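Local coordinates for 2-aminomuconic 6-semialdehyde dehydrogenase (Pseudomonas sp., PDB 7BZV), which catalyses the NAD+-dependent oxidation of 2-aminomuconic 6-semialdehyde in the meta-cleavage pathway of 2-aminophenol breakdown and needs its tetrameric assembly to bind the cofactor, at residues Ser16-Gln21 with Val34-Arg39; Val375-Ser380 with Cys395-Phe400; Leu435-Ile440 with Gly456-Ser461. All blocks are in the same frame, centred on the assembly; numbering follows the deposited sequence.

Contact 1. Residues Ser16-Gln21 with Val34-Arg39; sequences SSKTFQ and VHEADR
Thr19 and Phe20 run antiparallel to His35 and Val34, with Thr19-His35 as a non-hydrogen-bonded pair and Phe20-Val34 as a hydrogen-bonded one, in the beta hairpin of strands 19-23 and 30-35. Phe20 N donates to Val34 O, and Val34 N returns a bond to Phe20 O. Beyond the strand, Glu36 N reaches Lys18 O at 2.9 Å. On one face of the hairpin, Phe20 places CG between its backbone N and carbonyl carbon (chi1 61°), which folds the ring over its cross-strand neighbour. The result is a CH-pi contact: Val34 CB stands 3.6 Å from the centroid of the Phe20 ring, 26° off the normal. Phe209 meets the same ring from outside the hairpin. On the other face, Thr19 CG2 lies over the His35 imidazole, while Ser16 N approaches at its edge, almost in the ring plane, and donates to His35 ND1 at 3.1 Å. Ser16 OG, in the same loop, bonds to Glu36 O at 2.6 Å. The extended chains of Lys18 and Glu36 run alongside each other, and Lys18 NZ closes a salt bridge with Glu36 OE1 at 3.1 Å; the second oxygen, OE2, is held mainly by Ser213. Because His35 ND1 accepts a backbone N-H while NE2 pairs with Gln4 OE1, the imidazole is probably neutral and carries its proton on NE2, so that both of its nitrogens fix its rotation and tie the loop to strand 3-9.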
loop_
_atom_site.group_PDB
_atom_site.type_symbol
_atom_site.label_atom_id
_atom_site.label_comp_id
_atom_site.label_asym_id
_atom_site.label_seq_id
_atom_site.Cartn_x
_atom_site.Cartn_y
_atom_site.Cartn_z
ATOM N N SER B 16 -12.710 35.380 31.125
ATOM C CA SER B 16 -11.758 35.182 32.207
ATOM C C SER B 16 -11.495 36.464 32.981
ATOM O O SER B 16 -11.507 37.563 32.422
ATOM C CB SER B 16 -10.421 34.654 31.682
ATOM O OG SER B 16 -9.482 34.474 32.728
ATOM N N SER B 17 -11.222 36.290 34.279
ATOM C CA SER B 17 -10.671 37.371 35.087
ATOM C C SER B 17 -9.410 37.919 34.436
ATOM O O SER B 17 -9.307 39.105 34.124
ATOM C CB SER B 17 -10.360 36.864 36.500
ATOM O OG SER B 17 -11.359 35.992 36.985
ATOM N N LYS B 18 -8.448 37.045 34.204
ATOM C CA LYS B 18 -7.169 37.428 33.634
ATOM C C LYS B 18 -7.276 37.515 32.113
ATOM O O LYS B 18 -7.650 36.550 31.435
ATOM C CB LYS B 18 -6.098 36.410 34.013
ATOM C CG LYS B 18 -4.657 36.907 34.265
ATOM C CD LYS B 18 -3.638 35.728 34.353
ATOM C CE LYS B 18 -2.238 36.177 33.888
ATOM N NZ LYS B 18 -1.225 35.068 33.832
ATOM N N THR B 19 -6.870 38.648 31.568
ATOM C CA THR B 19 -6.859 38.880 30.135
ATOM C C THR B 19 -5.535 39.506 29.708
ATOM O O THR B 19 -4.706 39.908 30.533
ATOM C CB THR B 19 -8.026 39.776 29.719
ATOM O OG1 THR B 19 -7.781 41.129 30.111
ATOM C CG2 THR B 19 -9.303 39.285 30.335
ATOM N N PHE B 20 -5.332 39.536 28.390
ATOM C CA PHE B 20 -4.135 40.116 27.809
ATOM C C PHE B 20 -4.451 40.645 26.416
ATOM O O PHE B 20 -5.439 40.258 25.789
ATOM C CB PHE B 20 -2.975 39.105 27.764
ATOM C CG PHE B 20 -3.248 37.859 26.934
ATOM C CD1 PHE B 20 -3.112 37.878 25.547
ATOM C CD2 PHE B 20 -3.616 36.665 27.552
ATOM C CE1 PHE B 20 -3.340 36.718 24.787
ATOM C CE2 PHE B 20 -3.860 35.515 26.806
ATOM C CZ PHE B 20 -3.727 35.541 25.419
ATOM N N GLN B 21 -3.592 41.529 25.936
ATOM C CA GLN B 21 -3.843 42.250 24.698
ATOM C C GLN B 21 -3.284 41.500 23.494
ATOM O O GLN B 21 -2.236 40.866 23.574
ATOM C CB GLN B 21 -3.197 43.627 24.733
ATOM C CG GLN B 21 -3.341 44.353 26.048
ATOM C CD GLN B 21 -2.780 45.760 25.982
ATOM O OE1 GLN B 21 -3.528 46.741 25.956
ATOM N NE2 GLN B 21 -1.452 45.865 25.935
ATOM N N VAL B 34 -7.809 39.141 24.961
ATOM C CA VAL B 34 -7.886 37.690 24.961
ATOM C C VAL B 34 -8.058 37.207 26.388
ATOM O O VAL B 34 -7.368 37.686 27.292
ATOM C CB VAL B 34 -6.608 37.094 24.350
ATOM C CG1 VAL B 34 -6.783 35.583 24.044
ATOM C CG2 VAL B 34 -6.223 37.893 23.125
ATOM N N HIS B 35 -8.933 36.215 26.577
ATOM C CA HIS B 35 -9.315 35.740 27.901
ATOM C C HIS B 35 -8.532 34.487 28.240
ATOM O O HIS B 35 -8.721 33.440 27.611
ATOM C CB HIS B 35 -10.811 35.475 27.953
ATOM C CG HIS B 35 -11.638 36.695 27.695
ATOM N ND1 HIS B 35 -12.481 37.240 28.643
ATOM C CD2 HIS B 35 -11.735 37.488 26.605
ATOM C CE1 HIS B 35 -13.077 38.305 28.136
ATOM N NE2 HIS B 35 -12.641 38.479 26.902
ATOM N N GLU B 36 -7.676 34.594 29.255
ATOM C CA GLU B 36 -6.755 33.522 29.588
ATOM C C GLU B 36 -7.460 32.433 30.384
ATOM O O GLU B 36 -8.299 32.714 31.238
ATOM C CB GLU B 36 -5.564 34.069 30.374
ATOM C CG GLU B 36 -4.480 33.025 30.649
ATOM C CD GLU B 36 -3.214 33.604 31.263
ATOM O OE1 GLU B 36 -3.154 34.831 31.450
ATOM O OE2 GLU B 36 -2.277 32.819 31.552
ATOM N N ALA B 37 -7.098 31.186 30.103
ATOM C CA ALA B 37 -7.698 30.019 30.732
ATOM C C ALA B 37 -6.809 29.534 31.867
ATOM O O ALA B 37 -5.593 29.387 31.687
ATOM C CB ALA B 37 -7.888 28.898 29.709
ATOM N N ASP B 38 -7.419 29.267 33.026
ATOM C CA ASP B 38 -6.680 28.765 34.178
ATOM C C ASP B 38 -6.575 27.244 34.117
ATOM O O ASP B 38 -7.140 26.591 33.237
ATOM C CB ASP B 38 -7.346 29.193 35.491
ATOM C CG ASP B 38 -8.837 28.945 35.494
ATOM O OD1 ASP B 38 -9.255 27.826 35.121
ATOM O OD2 ASP B 38 -9.593 29.869 35.878
ATOM N N ARG B 39 -5.833 26.674 35.069
ATOM C CA ARG B 39 -5.711 25.221 35.133
ATOM C C ARG B 39 -7.078 24.553 35.161
ATOM O O ARG B 39 -7.258 23.474 34.576
ATOM C CB ARG B 39 -4.900 24.814 36.368
ATOM C CG ARG B 39 -4.377 23.386 36.327
ATOM C CD ARG B 39 -3.332 23.129 37.403
ATOM N NE ARG B 39 -2.041 22.797 36.819
ATOM C CZ ARG B 39 -0.944 23.527 36.974
ATOM N NH1 ARG B 39 -0.982 24.628 37.723
ATOM N NH2 ARG B 39 0.195 23.154 36.388
HETATM O O HOH W 1 -11.331 32.668 35.934
#

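Contact 2. Residues Val375-Ser380 with Cys395-Phe400; sequences VIAGLS and CHVTPF
His396 holds CG anti to its backbone N (chi1 -179°), sending the imidazole along the neighbouring chain, while Ile376 keeps CG1 between its N and carbonyl carbon (chi1 55°), which places CG1 3.9 Å from His396 CB, the two side chains crossing at about a right angle. Beneath them the strands run parallel: Ile376 N donates almost straight to Cys395 O at 2.9 Å, and Ile376 O receives Val397 N at 2.9 Å. The ring reaches past the end of strand 374-377, where Leu379 N donates to His396 NE2 at 2.9 Å from a position tilted 20° out of the ring plane. Leu379 CB also rests 3.5 Å from His396 NE2. A water bridges the strands, accepting from Gly378 N and donating to Val397 O. Val375, Cys395, Ala377 and Val397 share the other face, where Val375 packs on helix 297-312. With an alanine here instead of His396, the Leu379 N-H is likely to lose its acceptor, and the turn after the strand would be held less firmly. The two strands flank helix 384-387 in a beta-alpha-beta unit. Because NE2 accepts a bond, the imidazole is probably neutral, acting as a side-chain substitute for a strand carbonyl where the backbone pairing ends.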
loop_
_atom_site.group_PDB
_atom_site.type_symbol
_atom_site.label_atom_id
_atom_site.label_comp_id
_atom_site.label_asym_id
_atom_site.label_seq_id
_atom_site.Cartn_x
_atom_site.Cartn_y
_atom_site.Cartn_z
ATOM N N VAL B 375 21.129 40.142 4.210
ATOM C CA VAL B 375 22.023 39.082 3.760
ATOM C C VAL B 375 23.408 39.386 4.302
ATOM O O VAL B 375 23.914 40.495 4.101
ATOM C CB VAL B 375 22.073 38.971 2.225
ATOM C CG1 VAL B 375 23.199 38.060 1.843
ATOM C CG2 VAL B 375 20.772 38.475 1.688
ATOM N N ILE B 376 24.047 38.399 4.936
ATOM C CA ILE B 376 25.417 38.562 5.397
ATOM C C ILE B 376 26.326 37.555 4.710
ATOM O O ILE B 376 25.876 36.560 4.132
ATOM C CB ILE B 376 25.556 38.438 6.933
ATOM C CG1 ILE B 376 24.961 37.106 7.418
ATOM C CG2 ILE B 376 24.872 39.606 7.636
ATOM C CD1 ILE B 376 25.209 36.794 8.906
ATOM N N ALA B 377 27.629 37.824 4.798
ATOM C CA ALA B 377 28.657 37.014 4.165
ATOM C C ALA B 377 29.957 37.170 4.939
ATOM O O ALA B 377 30.099 38.046 5.795
ATOM C CB ALA B 377 28.849 37.420 2.700
ATOM N N GLY B 378 30.918 36.331 4.609
ATOM C CA GLY B 378 32.257 36.477 5.125
ATOM C C GLY B 378 32.591 35.615 6.323
ATOM O O GLY B 378 33.738 35.647 6.780
ATOM N N LEU B 379 31.647 34.866 6.868
ATOM C CA LEU B 379 31.932 34.168 8.113
ATOM C C LEU B 379 32.226 32.692 7.866
ATOM O O LEU B 379 31.941 32.128 6.802
ATOM C CB LEU B 379 30.773 34.321 9.097
ATOM C CG LEU B 379 30.402 35.767 9.425
ATOM C CD1 LEU B 379 29.232 35.816 10.395
ATOM C CD2 LEU B 379 31.620 36.543 9.983
ATOM N N SER B 380 32.813 32.065 8.873
ATOM C CA SER B 380 33.075 30.644 8.822
ATOM C C SER B 380 31.789 29.870 9.102
ATOM O O SER B 380 30.796 30.405 9.605
ATOM C CB SER B 380 34.138 30.258 9.854
ATOM O OG SER B 380 33.493 29.924 11.066
ATOM N N CYS B 395 19.972 35.528 5.777
ATOM C CA CYS B 395 20.784 34.342 5.575
ATOM C C CYS B 395 22.234 34.757 5.589
ATOM O O CYS B 395 22.555 35.942 5.445
ATOM C CB CYS B 395 20.460 33.627 4.259
ATOM S SG CYS B 395 20.943 34.586 2.778
ATOM N N HIS B 396 23.105 33.765 5.747
ATOM C CA HIS B 396 24.530 33.879 5.459
ATOM C C HIS B 396 24.836 33.150 4.154
ATOM O O HIS B 396 24.462 31.986 3.991
ATOM C CB HIS B 396 25.382 33.303 6.599
ATOM C CG HIS B 396 26.850 33.417 6.353
ATOM N ND1 HIS B 396 27.604 32.368 5.875
ATOM C CD2 HIS B 396 27.703 34.455 6.502
ATOM C CE1 HIS B 396 28.853 32.762 5.722
ATOM N NE2 HIS B 396 28.941 34.019 6.115
ATOM N N VAL B 397 25.499 33.820 3.216
ATOM C CA VAL B 397 25.830 33.206 1.933
ATOM C C VAL B 397 27.340 32.966 1.850
ATOM O O VAL B 397 28.143 33.831 2.221
ATOM C CB VAL B 397 25.292 34.056 0.758
ATOM C CG1 VAL B 397 25.922 35.407 0.736
ATOM C CG2 VAL B 397 25.489 33.349 -0.547
ATOM N N THR B 398 27.723 31.792 1.336
ATOM C CA THR B 398 29.124 31.368 1.297
ATOM C C THR B 398 29.344 30.575 0.017
ATOM O O THR B 398 28.424 29.893 -0.451
ATOM C CB THR B 398 29.465 30.519 2.550
ATOM O OG1 THR B 398 30.842 30.103 2.588
ATOM C CG2 THR B 398 28.547 29.274 2.613
ATOM N N PRO B 399 30.524 30.653 -0.583
ATOM C CA PRO B 399 30.814 29.814 -1.750
ATOM C C PRO B 399 31.198 28.392 -1.365
ATOM O O PRO B 399 31.691 28.122 -0.267
ATOM C CB PRO B 399 32.012 30.521 -2.407
ATOM C CG PRO B 399 32.746 31.152 -1.228
ATOM C CD PRO B 399 31.654 31.532 -0.222
ATOM N N PHE B 400 30.980 27.484 -2.309
ATOM C CA PHE B 400 31.483 26.113 -2.221
ATOM C C PHE B 400 32.055 25.692 -3.567
ATOM O O PHE B 400 31.779 26.307 -4.607
ATOM C CB PHE B 400 30.409 25.103 -1.776
ATOM C CG PHE B 400 29.396 24.753 -2.819
ATOM C CD1 PHE B 400 29.581 23.686 -3.669
ATOM C CD2 PHE B 400 28.227 25.468 -2.914
ATOM C CE1 PHE B 400 28.607 23.341 -4.624
ATOM C CE2 PHE B 400 27.295 25.141 -3.837
ATOM C CZ PHE B 400 27.473 24.068 -4.695
HETATM O O HOH W 2 30.710 34.271 2.614
HETATM O O HOH W 3 32.165 32.522 4.052
#

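Contact 3. Residues Leu435-Ile440 with Gly456-Ser461; sequences LMRVGI and GGAGLS
Gly439 and Gly456 bring together the loop that leads into strand 440-443 and the glycine-rich loop that follows it, which carries the Pro-Phe-Gly-Gly signature familiar from aldehyde dehydrogenases. No hydrogen bond passes between the two segments; the backbones instead touch through a CA-H...O contact, with Gly439 CA 3.1 Å from Gly456 O and the angle at the hydrogen close to straight, at 173°. Gly456 O is buried and has no conventional partner, so this weak interaction is what it has. A beta carbon on Gly439 would run into that oxygen, and the absence of a side chain is therefore what allows the chains to come so close. The chain reverses at Arg437 in an inverse gamma turn, closed by a weak bond from Val438 N to Met436 O. Residues 458-461 form a type II' beta turn with Gly459 at its second position, and Ser461 N donates to Ala458 O at 2.9 Å. Between these turns, the Arg437 chain bends at chi3 (61°) to bring its guanidinium over Ala458. The methyl CB of Ala458 lies over one face, toward the rim, 3.9 Å from Arg437 NH1, and Gly459 CA meets the edge, 3.8 Å from Arg437 NH2. The polar end of the arginine is held by Tyr415 O, which takes a bond from NH2, although high B-factors suggest that the side chain is probably mobile, so its position over Ala458 is only loosely defined. Glu477 of a second subunit packs on both Arg437 and Ala458. Thr479 of that subunit bonds to Val438 O, and Ile440 pairs in parallel with one of its strands, carrying the sheet across the interface.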
loop_
_atom_site.group_PDB
_atom_site.type_symbol
_atom_site.label_atom_id
_atom_site.label_comp_id
_atom_site.label_asym_id
_atom_site.label_seq_id
_atom_site.Cartn_x
_atom_site.Cartn_y
_atom_site.Cartn_z
ATOM N N LEU B 435 20.647 12.918 0.073
ATOM C CA LEU B 435 21.645 12.860 1.124
ATOM C C LEU B 435 21.490 13.980 2.135
ATOM O O LEU B 435 22.230 14.001 3.115
ATOM C CB LEU B 435 23.038 12.898 0.492
ATOM C CG LEU B 435 23.450 11.610 -0.236
ATOM C CD1 LEU B 435 24.757 11.841 -1.011
ATOM C CD2 LEU B 435 23.566 10.421 0.738
ATOM N N MET B 436 20.604 14.941 1.888
ATOM C CA MET B 436 20.318 15.977 2.866
ATOM C C MET B 436 19.691 15.320 4.084
ATOM O O MET B 436 18.725 14.568 3.942
ATOM C CB MET B 436 19.342 17.022 2.295
ATOM C CG MET B 436 19.871 17.781 1.094
ATOM S SD MET B 436 21.253 18.853 1.563
ATOM C CE MET B 436 22.671 17.861 1.164
ATOM N N ARG B 437 20.190 15.624 5.282
ATOM C CA ARG B 437 19.659 14.977 6.494
ATOM C C ARG B 437 18.503 15.820 7.019
ATOM O O ARG B 437 18.611 16.571 7.995
ATOM C CB ARG B 437 20.749 14.796 7.544
ATOM C CG ARG B 437 20.467 13.574 8.475
ATOM C CD ARG B 437 21.305 13.563 9.728
ATOM N NE ARG B 437 21.058 14.739 10.556
ATOM C CZ ARG B 437 20.376 14.733 11.698
ATOM N NH1 ARG B 437 19.858 13.600 12.169
ATOM N NH2 ARG B 437 20.213 15.867 12.368
ATOM N N VAL B 438 17.371 15.732 6.327
ATOM C CA VAL B 438 16.253 16.625 6.575
ATOM C C VAL B 438 14.969 15.843 6.353
ATOM O O VAL B 438 14.976 14.757 5.761
ATOM C CB VAL B 438 16.298 17.870 5.659
ATOM C CG1 VAL B 438 17.610 18.666 5.876
ATOM C CG2 VAL B 438 16.118 17.443 4.230
ATOM N N GLY B 439 13.853 16.414 6.808
ATOM C CA GLY B 439 12.565 15.806 6.538
ATOM C C GLY B 439 12.035 16.107 5.155
ATOM O O GLY B 439 11.302 15.287 4.580
ATOM N N ILE B 440 12.367 17.265 4.602
ATOM C CA ILE B 440 11.865 17.611 3.270
ATOM C C ILE B 440 12.979 18.277 2.478
ATOM O O ILE B 440 13.573 19.255 2.933
ATOM C CB ILE B 440 10.613 18.499 3.346
ATOM C CG1 ILE B 440 10.191 18.945 1.947
ATOM C CG2 ILE B 440 10.849 19.752 4.182
ATOM C CD1 ILE B 440 9.536 17.961 1.162
ATOM N N GLY B 456 8.155 16.208 8.468
ATOM C CA GLY B 456 8.646 16.235 9.826
ATOM C C GLY B 456 10.106 16.637 9.783
ATOM O O GLY B 456 10.629 16.969 8.723
ATOM N N GLY B 457 10.741 16.591 10.942
ATOM C CA GLY B 457 12.137 16.995 11.055
ATOM C C GLY B 457 13.013 15.933 11.686
ATOM O O GLY B 457 12.565 15.122 12.506
ATOM N N ALA B 458 14.287 15.940 11.284
ATOM C CA ALA B 458 15.316 15.078 11.853
ATOM C C ALA B 458 16.047 15.791 12.989
ATOM O O ALA B 458 16.112 17.027 13.041
ATOM C CB ALA B 458 16.335 14.661 10.781
ATOM N N GLY B 459 16.636 14.995 13.880
ATOM C CA GLY B 459 17.467 15.565 14.940
ATOM C C GLY B 459 16.656 16.468 15.846
ATOM O O GLY B 459 15.530 16.138 16.245
ATOM N N LEU B 460 17.216 17.647 16.153
ATOM C CA LEU B 460 16.517 18.629 16.976
ATOM C C LEU B 460 15.281 19.200 16.286
ATOM O O LEU B 460 14.487 19.866 16.955
ATOM C CB LEU B 460 17.459 19.778 17.369
ATOM C CG LEU B 460 18.631 19.374 18.261
ATOM C CD1 LEU B 460 19.597 20.545 18.546
ATOM C CD2 LEU B 460 18.116 18.746 19.578
ATOM N N SER B 461 15.075 18.938 14.990
ATOM C CA SER B 461 13.955 19.542 14.278
ATOM C C SER B 461 12.638 18.782 14.432
ATOM O O SER B 461 11.624 19.240 13.907
ATOM C CB SER B 461 14.300 19.688 12.782
ATOM O OG SER B 461 15.330 20.654 12.603
#

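The three contacts come one after another along the chain without overlapping. Contact 1 sits in the small four-stranded sheet near the N-terminus, its centre about 44 Å from that of contact 2 and about 37 Å from that of contact 3, across the chain's centre from the latter. Contacts 2 and 3 are closer, with centres about 22 Å apart and nearest atoms about 10 Å apart. Contact 2 lies within the seven-stranded sheet, toward one end; contact 3 lies in the loops around strand 440-443 at the other, the second loop leading to strand 462-463 of the eight-stranded sheet. Contact 3 alone lies at a subunit interface; no other chain touches the segments of contacts 1 and 2.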